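Diadenosine tetraphosphatase, putative (Trypanosoma brucei, PDB 2QJC) probably hydrolyses phosphate esters or anhydrides, possibly diadenosine tetraphosphate, as a two-manganese member of the calcineurin-like phosphoesterases. Local coordinates at residues 79-82 / 83-87; 113-117 / 118-122; 152-155 / 156-159. All blocks are in the same frame, centred on the assembly; numbering follows the deposited sequence.

In the fold
The three contacts are variations on one theme, the first turn of a helix: G80, P116 and Y154 hold the N-cap positions of helices 81-91, 117-124 and 155-160. Contact 1 supplies a metal ligand, N81, and its H82 binds a phosphate ion; the T159 side chain of contact 3 comes within about 7 Å of a manganese. The centre of contact 1 lies about 13 Å from the centre of each of the others, whose own centres are about 24 Å apart and nearest atoms about 13 Å. Contact 3 meets it at that metal ligand, T159 O lying 3.4 Å from N81 CB, and contact 2 at L86, where I115 CD1 is 4.1 Å from L86 CD2.

Contact 1 (79-82 / 83-87). With PO4 (phosphate ion), chain D.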
ATOM      1  N   LEU A  79      -3.227  -5.323   2.544  1.00 24.80           N
ATOM      2  CA  LEU A  79      -2.193  -5.953   3.355  1.00 24.53           C
ATOM      3  C   LEU A  79      -0.808  -5.828   2.737  1.00 25.96           C
ATOM      4  O   LEU A  79      -0.616  -6.176   1.569  1.00 24.96           O
ATOM      5  CB  LEU A  79      -2.532  -7.429   3.550  1.00 26.49           C
ATOM      6  CG  LEU A  79      -1.665  -8.227   4.527  1.00 27.27           C
ATOM      7  CD1 LEU A  79      -1.743  -7.596   5.917  1.00 25.92           C
ATOM      8  CD2 LEU A  79      -2.156  -9.669   4.566  1.00 27.79           C
ATOM      9  N   GLY A  80       0.145  -5.319   3.520  1.00 24.90           N
ATOM     10  CA  GLY A  80       1.517  -5.174   3.044  1.00 25.36           C
ATOM     11  C   GLY A  80       2.318  -6.411   3.433  1.00 27.66           C
ATOM     12  O   GLY A  80       1.824  -7.228   4.210  1.00 28.18           O
ATOM     13  N   ASN A  81       3.535  -6.587   2.920  1.00 27.80           N
ATOM     14  CA  ASN A  81       4.267  -7.799   3.289  1.00 27.40           C
ATOM     15  C   ASN A  81       4.844  -7.755   4.698  1.00 26.27           C
ATOM     16  O   ASN A  81       5.117  -8.797   5.283  1.00 25.94           O
ATOM     17  CB  ASN A  81       5.364  -8.147   2.266  1.00 29.11           C
ATOM     18  CG  ASN A  81       6.421  -7.090   2.158  1.00 29.68           C
ATOM     19  OD1 ASN A  81       7.619  -7.385   2.227  1.00 32.59           O
ATOM     20  ND2 ASN A  81       5.995  -5.849   1.973  1.00 30.15           N
ATOM     21  N   HIS A  82       5.030  -6.557   5.247  1.00 27.40           N
ATOM     22  CA  HIS A  82       5.531  -6.443   6.613  1.00 27.78           C
ATOM     23  C   HIS A  82       4.370  -6.717   7.556  1.00 27.09           C
ATOM     24  O   HIS A  82       4.553  -7.271   8.641  1.00 26.51           O
ATOM     25  CB  HIS A  82       6.112  -5.058   6.863  1.00 27.95           C
ATOM     26  CG  HIS A  82       7.525  -4.909   6.394  1.00 30.94           C
ATOM     27  ND1 HIS A  82       8.611  -5.164   7.206  1.00 31.11           N
ATOM     28  CD2 HIS A  82       8.029  -4.549   5.189  1.00 28.76           C
ATOM     29  CE1 HIS A  82       9.724  -4.964   6.522  1.00 33.21           C
ATOM     30  NE2 HIS A  82       9.398  -4.590   5.296  1.00 32.95           N
ATOM     31  N   ASP A  83       3.172  -6.319   7.142  1.00 27.43           N
ATOM     32  CA  ASP A  83       1.986  -6.574   7.943  1.00 28.74           C
ATOM     33  C   ASP A  83       1.787  -8.085   7.954  1.00 29.57           C
ATOM     34  O   ASP A  83       1.529  -8.687   9.003  1.00 29.55           O
ATOM     35  CB  ASP A  83       0.742  -5.934   7.323  1.00 31.12           C
ATOM     36  CG  ASP A  83       0.860  -4.433   7.168  1.00 30.49           C
ATOM     37  OD1 ASP A  83       1.355  -3.767   8.103  1.00 29.06           O
ATOM     38  OD2 ASP A  83       0.432  -3.920   6.110  1.00 32.10           O
ATOM     39  N   ALA A  84       1.917  -8.691   6.776  1.00 28.33           N
ATOM     40  CA  ALA A  84       1.735 -10.134   6.617  1.00 29.29           C
ATOM     41  C   ALA A  84       2.719 -10.967   7.432  1.00 28.76           C
ATOM     42  O   ALA A  84       2.324 -11.946   8.064  1.00 25.79           O
ATOM     43  CB  ALA A  84       1.832 -10.522   5.128  1.00 26.92           C
ATOM     44  N   LYS A  85       3.996 -10.589   7.409  1.00 31.38           N
ATOM     45  CA  LYS A  85       5.011 -11.332   8.150  1.00 34.02           C
ATOM     46  C   LYS A  85       4.800 -11.206   9.650  1.00 35.52           C
ATOM     47  O   LYS A  85       5.082 -12.145  10.396  1.00 33.76           O
ATOM     48  CB  LYS A  85       6.422 -10.850   7.793  1.00 37.19           C
ATOM     49  CG  LYS A  85       6.822 -11.086   6.333  1.00 41.12           C
ATOM     50  CD  LYS A  85       8.276 -10.693   6.080  1.00 44.28           C
ATOM     51  CE  LYS A  85       8.604 -10.699   4.597  1.00 45.99           C
ATOM     52  NZ  LYS A  85       8.303 -12.012   3.961  1.00 48.31           N
ATOM     53  N   LEU A  86       4.307 -10.048  10.093  1.00 35.42           N
ATOM     54  CA  LEU A  86       4.057  -9.839  11.519  1.00 35.54           C
ATOM     55  C   LEU A  86       2.929 -10.758  11.985  1.00 35.92           C
ATOM     56  O   LEU A  86       3.041 -11.399  13.030  1.00 36.33           O
ATOM     57  CB  LEU A  86       3.681  -8.381  11.814  1.00 36.17           C
ATOM     58  CG  LEU A  86       3.422  -8.049  13.295  1.00 35.96           C
ATOM     59  CD1 LEU A  86       4.696  -8.279  14.101  1.00 35.62           C
ATOM     60  CD2 LEU A  86       2.955  -6.611  13.436  1.00 33.23           C
ATOM     61  N   LEU A  87       1.845 -10.821  11.214  1.00 34.83           N
ATOM     62  CA  LEU A  87       0.719 -11.681  11.569  1.00 35.94           C
ATOM     63  C   LEU A  87       1.189 -13.124  11.616  1.00 37.06           C
ATOM     64  O   LEU A  87       0.787 -13.895  12.485  1.00 37.63           O
ATOM     65  CB  LEU A  87      -0.419 -11.558  10.549  1.00 35.16           C
ATOM     66  CG  LEU A  87      -1.264 -10.280  10.574  1.00 36.88           C
ATOM     67  CD1 LEU A  87      -2.351 -10.373   9.511  1.00 35.19           C
ATOM     68  CD2 LEU A  87      -1.886 -10.097  11.953  1.00 35.85           C
TER
HETATM   69  P   PO4 D 500      10.122  -2.798   1.965  1.00 47.08           P
HETATM   70  O1  PO4 D 500      10.750  -1.311   2.166  1.00 46.07           O
HETATM   71  O2  PO4 D 500      10.368  -3.220   0.455  1.00 45.97           O
HETATM   72  O3  PO4 D 500      10.853  -3.772   2.932  1.00 47.54           O
HETATM   73  O4  PO4 D 500       8.595  -2.740   2.253  1.00 47.40           O
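D83 reaches back along the chain to G80, and its side chain, followed outward from the backbone, shows how the start of helix 81-91 is fastened. D83 CB lies 3.3 Å from L79 CD1, the two side chains sliding past each other in opposite directions, while the other methyl of L79 faces A84 CB. At chi1 -59°, with CG beside the backbone N, the carboxylate swings toward the residue at the N-cap. There D83 OD2 accepts the N-H of G80, with G80 N at 3.0 Å, on the anti side of the carboxylate and somewhat out of its plane. This is one half of a capping box, the N-cap residue being a glycine with no side chain to return the bond. The carboxylate has a second role, for OD2 also takes the N-H of D55 and OD1 that of L56, so the metal-bearing loop and the helix start are tied to one acid.

The turn itself closes through A84 N to G80 O at 3.0 Å, followed by K85 N to N81 O and L86 N to H82 O. K85 runs alongside N81, pointing the same way, its CG 3.0 Å from N81 O.

H82 NE2 donates to O3 of the phosphate ion at 2.9 Å, nearly straight at 164°, with the oxygen in the plane of the ring at its edge; R162 and Y227 also bind this phosphate, which probably came from the crystallisation liquor.

Residues 80-83 form the GNHD motif of the metallophosphoesterases. N81 binds manganese together with D55, H141 and H204, and H82 donates to a phosphate, consistent with this turn presenting metal and phosphoryl ligands side by side while D83 ties the turn to the loop of D55 and L56.

Contact 2 (113-117 / 118-122)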
ATOM      1  N   GLN A 113       5.690  -9.822  19.961  1.00 39.47           N
ATOM      2  CA  GLN A 113       5.465 -10.088  21.380  1.00 40.42           C
ATOM      3  C   GLN A 113       4.624  -9.002  22.055  1.00 40.53           C
ATOM      4  O   GLN A 113       3.937  -9.266  23.046  1.00 40.23           O
ATOM      5  CB  GLN A 113       6.810 -10.221  22.106  1.00 41.39           C
ATOM      6  CG  GLN A 113       7.787 -11.165  21.425  1.00 43.52           C
ATOM      7  CD  GLN A 113       9.120 -11.256  22.140  1.00 45.43           C
ATOM      8  OE1 GLN A 113       9.352 -12.171  22.930  1.00 47.41           O
ATOM      9  NE2 GLN A 113      10.001 -10.301  21.873  1.00 45.58           N
ATOM     10  N   SER A 114       4.662  -7.792  21.504  1.00 39.88           N
ATOM     11  CA  SER A 114       3.930  -6.669  22.085  1.00 39.62           C
ATOM     12  C   SER A 114       2.641  -6.229  21.386  1.00 39.81           C
ATOM     13  O   SER A 114       1.997  -5.280  21.837  1.00 38.60           O
ATOM     14  CB  SER A 114       4.864  -5.454  22.202  1.00 39.30           C
ATOM     15  OG  SER A 114       5.312  -5.015  20.925  1.00 38.74           O
ATOM     16  N   ILE A 115       2.246  -6.906  20.310  1.00 39.40           N
ATOM     17  CA  ILE A 115       1.039  -6.493  19.595  1.00 38.44           C
ATOM     18  C   ILE A 115      -0.277  -6.760  20.329  1.00 38.03           C
ATOM     19  O   ILE A 115      -0.594  -7.898  20.681  1.00 37.07           O
ATOM     20  CB  ILE A 115       0.969  -7.120  18.167  1.00 38.39           C
ATOM     21  CG1 ILE A 115      -0.145  -6.440  17.369  1.00 37.52           C
ATOM     22  CG2 ILE A 115       0.726  -8.625  18.245  1.00 37.64           C
ATOM     23  CD1 ILE A 115      -0.307  -6.969  15.948  1.00 39.04           C
ATOM     24  N   PRO A 116      -1.056  -5.695  20.581  1.00 38.30           N
ATOM     25  CA  PRO A 116      -2.346  -5.792  21.271  1.00 39.29           C
ATOM     26  C   PRO A 116      -3.455  -6.344  20.377  1.00 40.72           C
ATOM     27  O   PRO A 116      -3.378  -6.259  19.147  1.00 40.49           O
ATOM     28  CB  PRO A 116      -2.605  -4.356  21.725  1.00 39.78           C
ATOM     29  CG  PRO A 116      -1.959  -3.545  20.653  1.00 40.25           C
ATOM     30  CD  PRO A 116      -0.662  -4.284  20.396  1.00 37.97           C
ATOM     31  N   THR A 117      -4.478  -6.909  21.012  1.00 41.99           N
ATOM     32  CA  THR A 117      -5.612  -7.515  20.323  1.00 43.20           C
ATOM     33  C   THR A 117      -6.260  -6.659  19.236  1.00 42.75           C
ATOM     34  O   THR A 117      -6.412  -7.110  18.098  1.00 40.43           O
ATOM     35  CB  THR A 117      -6.706  -7.933  21.338  1.00 46.60           C
ATOM     36  OG1 THR A 117      -6.181  -8.937  22.217  1.00 48.73           O
ATOM     37  CG2 THR A 117      -7.935  -8.496  20.614  1.00 47.02           C
ATOM     38  N   ASP A 118      -6.651  -5.434  19.582  1.00 41.48           N
ATOM     39  CA  ASP A 118      -7.294  -4.560  18.612  1.00 41.19           C
ATOM     40  C   ASP A 118      -6.436  -4.383  17.357  1.00 40.73           C
ATOM     41  O   ASP A 118      -6.909  -4.613  16.242  1.00 37.65           O
ATOM     42  CB  ASP A 118      -7.629  -3.206  19.249  1.00 42.54           C
ATOM     43  CG  ASP A 118      -6.404  -2.450  19.717  1.00 42.21           C
ATOM     44  OD1 ASP A 118      -5.546  -3.049  20.394  1.00 46.68           O
ATOM     45  OD2 ASP A 118      -6.308  -1.246  19.413  1.00 44.62           O
ATOM     46  N   VAL A 119      -5.175  -3.998  17.537  1.00 39.93           N
ATOM     47  CA  VAL A 119      -4.277  -3.820  16.401  1.00 39.58           C
ATOM     48  C   VAL A 119      -4.239  -5.095  15.553  1.00 39.36           C
ATOM     49  O   VAL A 119      -4.462  -5.059  14.343  1.00 38.02           O
ATOM     50  CB  VAL A 119      -2.839  -3.488  16.868  1.00 39.54           C
ATOM     51  CG1 VAL A 119      -1.908  -3.376  15.663  1.00 37.76           C
ATOM     52  CG2 VAL A 119      -2.837  -2.185  17.661  1.00 38.92           C
ATOM     53  N   GLU A 120      -3.964  -6.222  16.199  1.00 38.82           N
ATOM     54  CA  GLU A 120      -3.898  -7.506  15.509  1.00 40.33           C
ATOM     55  C   GLU A 120      -5.191  -7.808  14.748  1.00 39.77           C
ATOM     56  O   GLU A 120      -5.163  -8.409  13.669  1.00 39.59           O
ATOM     57  CB  GLU A 120      -3.617  -8.619  16.519  1.00 42.00           C
ATOM     58  CG  GLU A 120      -3.622 -10.017  15.940  1.00 46.26           C
ATOM     59  CD  GLU A 120      -3.403 -11.071  17.007  1.00 49.85           C
ATOM     60  OE1 GLU A 120      -2.370 -11.001  17.708  1.00 51.64           O
ATOM     61  OE2 GLU A 120      -4.264 -11.966  17.154  1.00 52.32           O
ATOM     62  N   THR A 121      -6.318  -7.386  15.312  1.00 37.42           N
ATOM     63  CA  THR A 121      -7.613  -7.613  14.685  1.00 36.79           C
ATOM     64  C   THR A 121      -7.782  -6.784  13.418  1.00 35.00           C
ATOM     65  O   THR A 121      -8.261  -7.292  12.404  1.00 33.94           O
ATOM     66  CB  THR A 121      -8.762  -7.295  15.665  1.00 36.68           C
ATOM     67  OG1 THR A 121      -8.743  -8.248  16.734  1.00 38.49           O
ATOM     68  CG2 THR A 121     -10.104  -7.364  14.966  1.00 37.92           C
ATOM     69  N   TYR A 122      -7.382  -5.516  13.477  1.00 34.32           N
ATOM     70  CA  TYR A 122      -7.488  -4.621  12.328  1.00 34.08           C
ATOM     71  C   TYR A 122      -6.670  -5.150  11.158  1.00 33.91           C
ATOM     72  O   TYR A 122      -7.146  -5.165  10.021  1.00 34.21           O
ATOM     73  CB  TYR A 122      -7.001  -3.212  12.685  1.00 32.48           C
ATOM     74  CG  TYR A 122      -7.087  -2.226  11.536  1.00 28.46           C
ATOM     75  CD1 TYR A 122      -8.252  -1.494  11.297  1.00 30.48           C
ATOM     76  CD2 TYR A 122      -6.012  -2.051  10.663  1.00 30.05           C
ATOM     77  CE1 TYR A 122      -8.342  -0.602  10.210  1.00 29.58           C
ATOM     78  CE2 TYR A 122      -6.090  -1.172   9.572  1.00 27.93           C
ATOM     79  CZ  TYR A 122      -7.253  -0.451   9.353  1.00 30.61           C
ATOM     80  OH  TYR A 122      -7.318   0.414   8.282  1.00 30.24           O
TER
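I115 and P116, the two residues leading into helix 117-124, lean on its first turn through V119 and E120. The pyrrolidine ring comes close: P116 CG lies 3.4 Å from V119 CG2, tighter than usual for two carbons. Beside it I115 CG1 meets V119 CG1 at 3.9 Å, so the two methyls of V119 are divided between two partners. With CG1 of I115 anti to the backbone N (chi1 -169°) and the chain extended, I115 CD1 is carried on over the helix to E120, 3.7 Å from E120 CA, the two side chains crossing at about a right angle.

Backbone bonds hold these surfaces together. P116 sits at the N-cap, and P116 O receives the N-H of E120, with E120 N at 3.0 Å. One residue on, T117 O is gripped twice by the same residue: T121 N donates at 2.8 Å and T121 OG1 at 2.9 Å, the hydroxyl from above the carbonyl plane.

D118 lies against the proline as well, OD1 being 3.5 Å from P116 CB, but its charge is directed to R68, with which OD2 forms a salt bridge. That link and the packing of P116 on F64 and R68 join the turn to helix 63-73, whereas I115 continues onto L86 and V90 of helix 81-91, so the corner after helix 108-114 rests on both.

Contact 3 (152-155 / 156-159); sequences RQYE and DEVT
Y154 and E157 lie side by side at the start of helix 155-160, pointing the same way, with ring and carboxylate planes 88° apart. The acid comes to the edge of the ring: E157 OE2 is near the ring plane, 4.1 Å from Y154 CD1. D156 meets the tyrosine nearer its backbone, its OD1 3.4 Å from Y154 CB.

The other oxygen of E157 works through a water. E157 OE1 accepts from it at 2.6 Å, Q153 OE1 accepts from it at 3.0 Å, and the water in turn takes the N-H of Y154. Since Y154 is the N-cap residue and E157 stands three positions later, the water relays the link that a capping box would make directly. Q153 is bent at chi2 (-83°), which folds its amide back to meet this water. Both side chains have further polar partners: E157 OE1 also forms a salt bridge with R148, and H145 N donates to Q153 OE1.

V158 sets its CB toward the lead-in, with V158 CG1 3.8 Å from Q153 CB where the two side chains cross obliquely. V158 N closes the first turn on Y154 O at 2.9 Å. T159 then turns its hydroxyl onto the preceding turn, T159 OG1 donating to E155 O at 2.7 Å, whereas its own N makes only a weak bond to that oxygen.

Further out, the ring of Y154 meets that of Y8 with nearly parallel planes, and Q153 pairs its backbone with A9. V158 pairs with A142, just past strand 137-140, while T159 packs against N81 of helix 81-91, close to the manganese ligands.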
ATOM      1  N   ARG A 152      -7.874 -13.592  -9.774  1.00 41.26           N
ATOM      2  CA  ARG A 152      -7.026 -14.777  -9.742  1.00 40.71           C
ATOM      3  C   ARG A 152      -5.548 -14.423  -9.595  1.00 39.73           C
ATOM      4  O   ARG A 152      -4.682 -14.991 -10.264  1.00 37.85           O
ATOM      5  CB  ARG A 152      -7.260 -15.616 -11.000  1.00 43.91           C
ATOM      6  CG  ARG A 152      -8.672 -16.174 -11.069  1.00 46.96           C
ATOM      7  CD  ARG A 152      -8.852 -17.147 -12.214  1.00 52.07           C
ATOM      8  NE  ARG A 152     -10.196 -17.716 -12.210  1.00 56.01           N
ATOM      9  CZ  ARG A 152     -10.629 -18.625 -13.079  1.00 58.31           C
ATOM     10  NH1 ARG A 152      -9.820 -19.075 -14.030  1.00 58.74           N
ATOM     11  NH2 ARG A 152     -11.871 -19.085 -12.992  1.00 59.03           N
ATOM     12  N   GLN A 153      -5.272 -13.478  -8.702  1.00 36.78           N
ATOM     13  CA  GLN A 153      -3.906 -13.050  -8.436  1.00 34.57           C
ATOM     14  C   GLN A 153      -3.392 -13.870  -7.254  1.00 34.92           C
ATOM     15  O   GLN A 153      -4.172 -14.537  -6.573  1.00 31.72           O
ATOM     16  CB  GLN A 153      -3.883 -11.559  -8.097  1.00 31.61           C
ATOM     17  CG  GLN A 153      -4.348 -10.626  -9.232  1.00 26.77           C
ATOM     18  CD  GLN A 153      -3.251 -10.305 -10.240  1.00 27.87           C
ATOM     19  OE1 GLN A 153      -2.105 -10.032  -9.868  1.00 26.33           O
ATOM     20  NE2 GLN A 153      -3.605 -10.309 -11.522  1.00 24.97           N
ATOM     21  N   TYR A 154      -2.081 -13.821  -7.020  1.00 35.40           N
ATOM     22  CA  TYR A 154      -1.456 -14.563  -5.926  1.00 34.34           C
ATOM     23  C   TYR A 154      -0.863 -13.629  -4.872  1.00 33.53           C
ATOM     24  O   TYR A 154      -0.225 -12.633  -5.203  1.00 31.88           O
ATOM     25  CB  TYR A 154      -0.366 -15.486  -6.483  1.00 35.18           C
ATOM     26  CG  TYR A 154      -0.909 -16.649  -7.294  1.00 36.57           C
ATOM     27  CD1 TYR A 154      -0.407 -16.937  -8.566  1.00 37.44           C
ATOM     28  CD2 TYR A 154      -1.916 -17.465  -6.784  1.00 36.48           C
ATOM     29  CE1 TYR A 154      -0.901 -18.012  -9.309  1.00 39.63           C
ATOM     30  CE2 TYR A 154      -2.416 -18.537  -7.512  1.00 39.10           C
ATOM     31  CZ  TYR A 154      -1.908 -18.807  -8.772  1.00 39.65           C
ATOM     32  OH  TYR A 154      -2.415 -19.866  -9.488  1.00 41.64           O
ATOM     33  N   GLU A 155      -1.078 -13.979  -3.608  1.00 33.58           N
ATOM     34  CA  GLU A 155      -0.620 -13.205  -2.462  1.00 34.71           C
ATOM     35  C   GLU A 155       0.865 -12.849  -2.425  1.00 35.41           C
ATOM     36  O   GLU A 155       1.226 -11.691  -2.176  1.00 34.98           O
ATOM     37  CB  GLU A 155      -1.010 -13.935  -1.174  1.00 37.61           C
ATOM     38  CG  GLU A 155      -0.320 -13.422   0.077  1.00 42.19           C
ATOM     39  CD  GLU A 155      -0.967 -13.939   1.342  1.00 46.65           C
ATOM     40  OE1 GLU A 155      -1.497 -15.074   1.314  1.00 49.30           O
ATOM     41  OE2 GLU A 155      -0.938 -13.217   2.366  1.00 45.96           O
ATOM     42  N   ASP A 156       1.728 -13.834  -2.660  1.00 34.98           N
ATOM     43  CA  ASP A 156       3.163 -13.587  -2.644  1.00 34.13           C
ATOM     44  C   ASP A 156       3.552 -12.532  -3.687  1.00 32.58           C
ATOM     45  O   ASP A 156       4.357 -11.641  -3.411  1.00 32.62           O
ATOM     46  CB  ASP A 156       3.928 -14.899  -2.879  1.00 37.54           C
ATOM     47  CG  ASP A 156       3.615 -15.541  -4.229  1.00 40.20           C
ATOM     48  OD1 ASP A 156       2.426 -15.686  -4.572  1.00 41.09           O
ATOM     49  OD2 ASP A 156       4.568 -15.916  -4.944  1.00 43.35           O
ATOM     50  N   GLU A 157       2.960 -12.623  -4.874  1.00 29.92           N
ATOM     51  CA  GLU A 157       3.248 -11.676  -5.945  1.00 28.20           C
ATOM     52  C   GLU A 157       2.696 -10.278  -5.660  1.00 25.24           C
ATOM     53  O   GLU A 157       3.423  -9.293  -5.755  1.00 24.12           O
ATOM     54  CB  GLU A 157       2.676 -12.179  -7.281  1.00 30.39           C
ATOM     55  CG  GLU A 157       3.007 -13.640  -7.607  1.00 31.17           C
ATOM     56  CD  GLU A 157       2.546 -14.057  -8.999  1.00 31.12           C
ATOM     57  OE1 GLU A 157       1.646 -13.396  -9.559  1.00 30.94           O
ATOM     58  OE2 GLU A 157       3.080 -15.056  -9.533  1.00 32.34           O
ATOM     59  N   VAL A 158       1.419 -10.186  -5.292  1.00 25.02           N
ATOM     60  CA  VAL A 158       0.813  -8.884  -5.026  1.00 24.45           C
ATOM     61  C   VAL A 158       1.388  -8.129  -3.827  1.00 23.01           C
ATOM     62  O   VAL A 158       1.180  -6.923  -3.693  1.00 21.98           O
ATOM     63  CB  VAL A 158      -0.730  -8.998  -4.857  1.00 26.21           C
ATOM     64  CG1 VAL A 158      -1.360  -9.520  -6.151  1.00 21.52           C
ATOM     65  CG2 VAL A 158      -1.060  -9.913  -3.690  1.00 27.77           C
ATOM     66  N   THR A 159       2.123  -8.817  -2.963  1.00 23.54           N
ATOM     67  CA  THR A 159       2.697  -8.139  -1.800  1.00 25.23           C
ATOM     68  C   THR A 159       4.213  -7.968  -1.836  1.00 25.00           C
ATOM     69  O   THR A 159       4.772  -7.280  -0.972  1.00 23.92           O
ATOM     70  CB  THR A 159       2.338  -8.857  -0.473  1.00 24.53           C
ATOM     71  OG1 THR A 159       2.778 -10.221  -0.522  1.00 28.73           O
ATOM     72  CG2 THR A 159       0.840  -8.811  -0.229  1.00 24.41           C
TER
HETATM   73  O   HOH W   1      -0.587 -12.389  -8.825  1.00 32.66           O